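Local coordinates for protein NAD-dependent aldehyde dehydrogenase (Sinorhizobium meliloti, PDB 3U4J) that probably oxidises aldehydes with NAD or NADP as electron acceptor, at residues E104-E109 against K115-A120. Numbering follows the deposited sequence.
Sequences ELALIE and KPIAQA
Lys-115 NZ makes a salt bridge to Glu-123 OE1 and a hydrogen bond to Asn-172 O, and its chain runs alongside that of Glu-109, both pointing the same way. The two opposite charges do not meet: Glu-109 OE1 stays 5.1 Å from Lys-115 NZ and comes nearest to Lys-115 CE, at 4.2 Å. The carboxylate is held elsewhere, OE1 by the backbone N of Phe-175 and OE2 by the hydroxyl of Thr-203, so both buried charges have partners although they make no salt bridge with each other; their proximity probably still favours the charged forms. Beside this polar pair the helices meet through two alanines and Ile-117. Ala-120 CB rests on the carbonyl oxygen of Ala-106, 3.4 Å from Ala-106 O, and lies 4.1 Å from Glu-109 CB; the methyls of Ala-106 and Ala-120 lie side by side, CB to CB 4.2 Å. With CG1 of Ile-117 anti to its backbone N (chi1 -172°), CD1 reaches helix 102-113, 3.6 Å from Ala-106 O and 3.7 Å from Leu-107 CA. No hydrogen bond crosses between the two segments. With only methyls as side chains, the CA atoms of Ala-106 and Ala-120 can come within 4.9 Å. Pro-116 is the N-cap of helix 117-138, and the whole is a buried contact between two consecutive helices, 102-113 and 117-138, joined by a short link within the aldehyde dehydrogenase fold.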
loop_
_atom_site.group_PDB
_atom_site.type_symbol
_atom_site.label_atom_id
_atom_site.label_comp_id
_atom_site.label_asym_id
_atom_site.label_seq_id
_atom_site.Cartn_x
_atom_site.Cartn_y
_atom_site.Cartn_z
ATOM N N GLU A 104 3.153 -22.650 -32.305
ATOM C CA GLU A 104 1.838 -22.527 -32.950
ATOM C C GLU A 104 1.344 -21.075 -32.883
ATOM O O GLU A 104 0.903 -20.511 -33.889
ATOM C CB GLU A 104 0.787 -23.435 -32.283
ATOM C CG GLU A 104 -0.620 -23.368 -32.945
ATOM C CD GLU A 104 -1.783 -23.904 -32.057
ATOM O OE1 GLU A 104 -1.540 -24.605 -31.051
ATOM O OE2 GLU A 104 -2.962 -23.620 -32.386
ATOM N N LEU A 105 1.382 -20.485 -31.694
ATOM C CA LEU A 105 0.801 -19.151 -31.533
ATOM C C LEU A 105 1.627 -18.085 -32.255
ATOM O O LEU A 105 1.080 -17.125 -32.808
ATOM C CB LEU A 105 0.615 -18.798 -30.057
ATOM C CG LEU A 105 -0.343 -19.707 -29.278
ATOM C CD1 LEU A 105 -0.123 -19.489 -27.784
ATOM C CD2 LEU A 105 -1.791 -19.401 -29.672
ATOM N N ALA A 106 2.941 -18.272 -32.265
ATOM C CA ALA A 106 3.849 -17.273 -32.831
ATOM C C ALA A 106 3.598 -17.231 -34.326
ATOM O O ALA A 106 3.577 -16.142 -34.947
ATOM C CB ALA A 106 5.327 -17.644 -32.540
ATOM N N LEU A 107 3.419 -18.427 -34.902
ATOM C CA LEU A 107 3.146 -18.543 -36.340
ATOM C C LEU A 107 1.819 -17.867 -36.751
ATOM O O LEU A 107 1.764 -17.138 -37.752
ATOM C CB LEU A 107 3.213 -20.007 -36.806
ATOM C CG LEU A 107 2.927 -20.231 -38.314
ATOM C CD1 LEU A 107 3.945 -19.481 -39.240
ATOM C CD2 LEU A 107 2.884 -21.716 -38.642
ATOM N N ILE A 108 0.759 -18.102 -35.982
ATOM C CA ILE A 108 -0.524 -17.427 -36.225
ATOM C C ILE A 108 -0.309 -15.892 -36.261
ATOM O O ILE A 108 -0.688 -15.237 -37.231
ATOM C CB ILE A 108 -1.592 -17.828 -35.180
ATOM C CG1 ILE A 108 -1.877 -19.324 -35.253
ATOM C CG2 ILE A 108 -2.950 -17.048 -35.394
ATOM C CD1 ILE A 108 -2.904 -19.760 -34.176
ATOM N N GLU A 109 0.342 -15.342 -35.224
ATOM C CA GLU A 109 0.520 -13.897 -35.097
ATOM C C GLU A 109 1.296 -13.389 -36.288
ATOM O O GLU A 109 0.972 -12.348 -36.837
ATOM C CB GLU A 109 1.333 -13.502 -33.844
ATOM C CG GLU A 109 0.603 -13.404 -32.526
ATOM C CD GLU A 109 -0.420 -12.273 -32.403
ATOM O OE1 GLU A 109 -0.148 -11.251 -31.707
ATOM O OE2 GLU A 109 -1.511 -12.450 -32.961
ATOM N N LYS A 115 3.986 -9.779 -38.590
ATOM C CA LYS A 115 4.997 -9.587 -37.566
ATOM C C LYS A 115 6.119 -10.581 -37.817
ATOM O O LYS A 115 5.854 -11.762 -38.064
ATOM C CB LYS A 115 4.336 -9.909 -36.217
ATOM C CG LYS A 115 4.974 -9.395 -34.964
ATOM C CD LYS A 115 4.129 -9.862 -33.753
ATOM C CE LYS A 115 2.863 -9.020 -33.573
ATOM N NZ LYS A 115 3.171 -7.652 -33.069
ATOM N N PRO A 116 7.381 -10.117 -37.770
ATOM C CA PRO A 116 8.508 -11.043 -37.898
ATOM C C PRO A 116 8.388 -12.197 -36.890
ATOM O O PRO A 116 8.083 -11.958 -35.723
ATOM C CB PRO A 116 9.708 -10.167 -37.548
ATOM C CG PRO A 116 9.285 -8.792 -37.924
ATOM C CD PRO A 116 7.821 -8.731 -37.566
ATOM N N ILE A 117 8.643 -13.423 -37.349
ATOM C CA ILE A 117 8.428 -14.629 -36.533
ATOM C C ILE A 117 9.263 -14.672 -35.231
ATOM O O ILE A 117 8.789 -15.123 -34.179
ATOM C CB ILE A 117 8.577 -15.937 -37.342
ATOM C CG1 ILE A 117 8.147 -17.132 -36.467
ATOM C CG2 ILE A 117 10.011 -16.110 -37.894
ATOM C CD1 ILE A 117 6.649 -17.345 -36.429
ATOM N N ALA A 118 10.482 -14.156 -35.297
ATOM C CA ALA A 118 11.319 -14.095 -34.106
ATOM C C ALA A 118 10.723 -13.116 -33.097
ATOM O O ALA A 118 10.743 -13.388 -31.904
ATOM C CB ALA A 118 12.781 -13.710 -34.473
ATOM N N GLN A 119 10.201 -11.981 -33.569
ATOM C CA GLN A 119 9.510 -11.046 -32.681
ATOM C C GLN A 119 8.221 -11.682 -32.126
ATOM O O GLN A 119 7.944 -11.596 -30.924
ATOM C CB GLN A 119 9.177 -9.740 -33.392
ATOM C CG GLN A 119 8.331 -8.763 -32.573
ATOM C CD GLN A 119 7.779 -7.639 -33.428
ATOM O OE1 GLN A 119 8.331 -7.335 -34.491
ATOM N NE2 GLN A 119 6.702 -7.013 -32.975
ATOM N N ALA A 120 7.435 -12.298 -33.008
ATOM C CA ALA A 120 6.193 -12.951 -32.578
ATOM C C ALA A 120 6.496 -13.974 -31.492
ATOM O O ALA A 120 5.822 -13.997 -30.487
ATOM C CB ALA A 120 5.472 -13.593 -33.738
#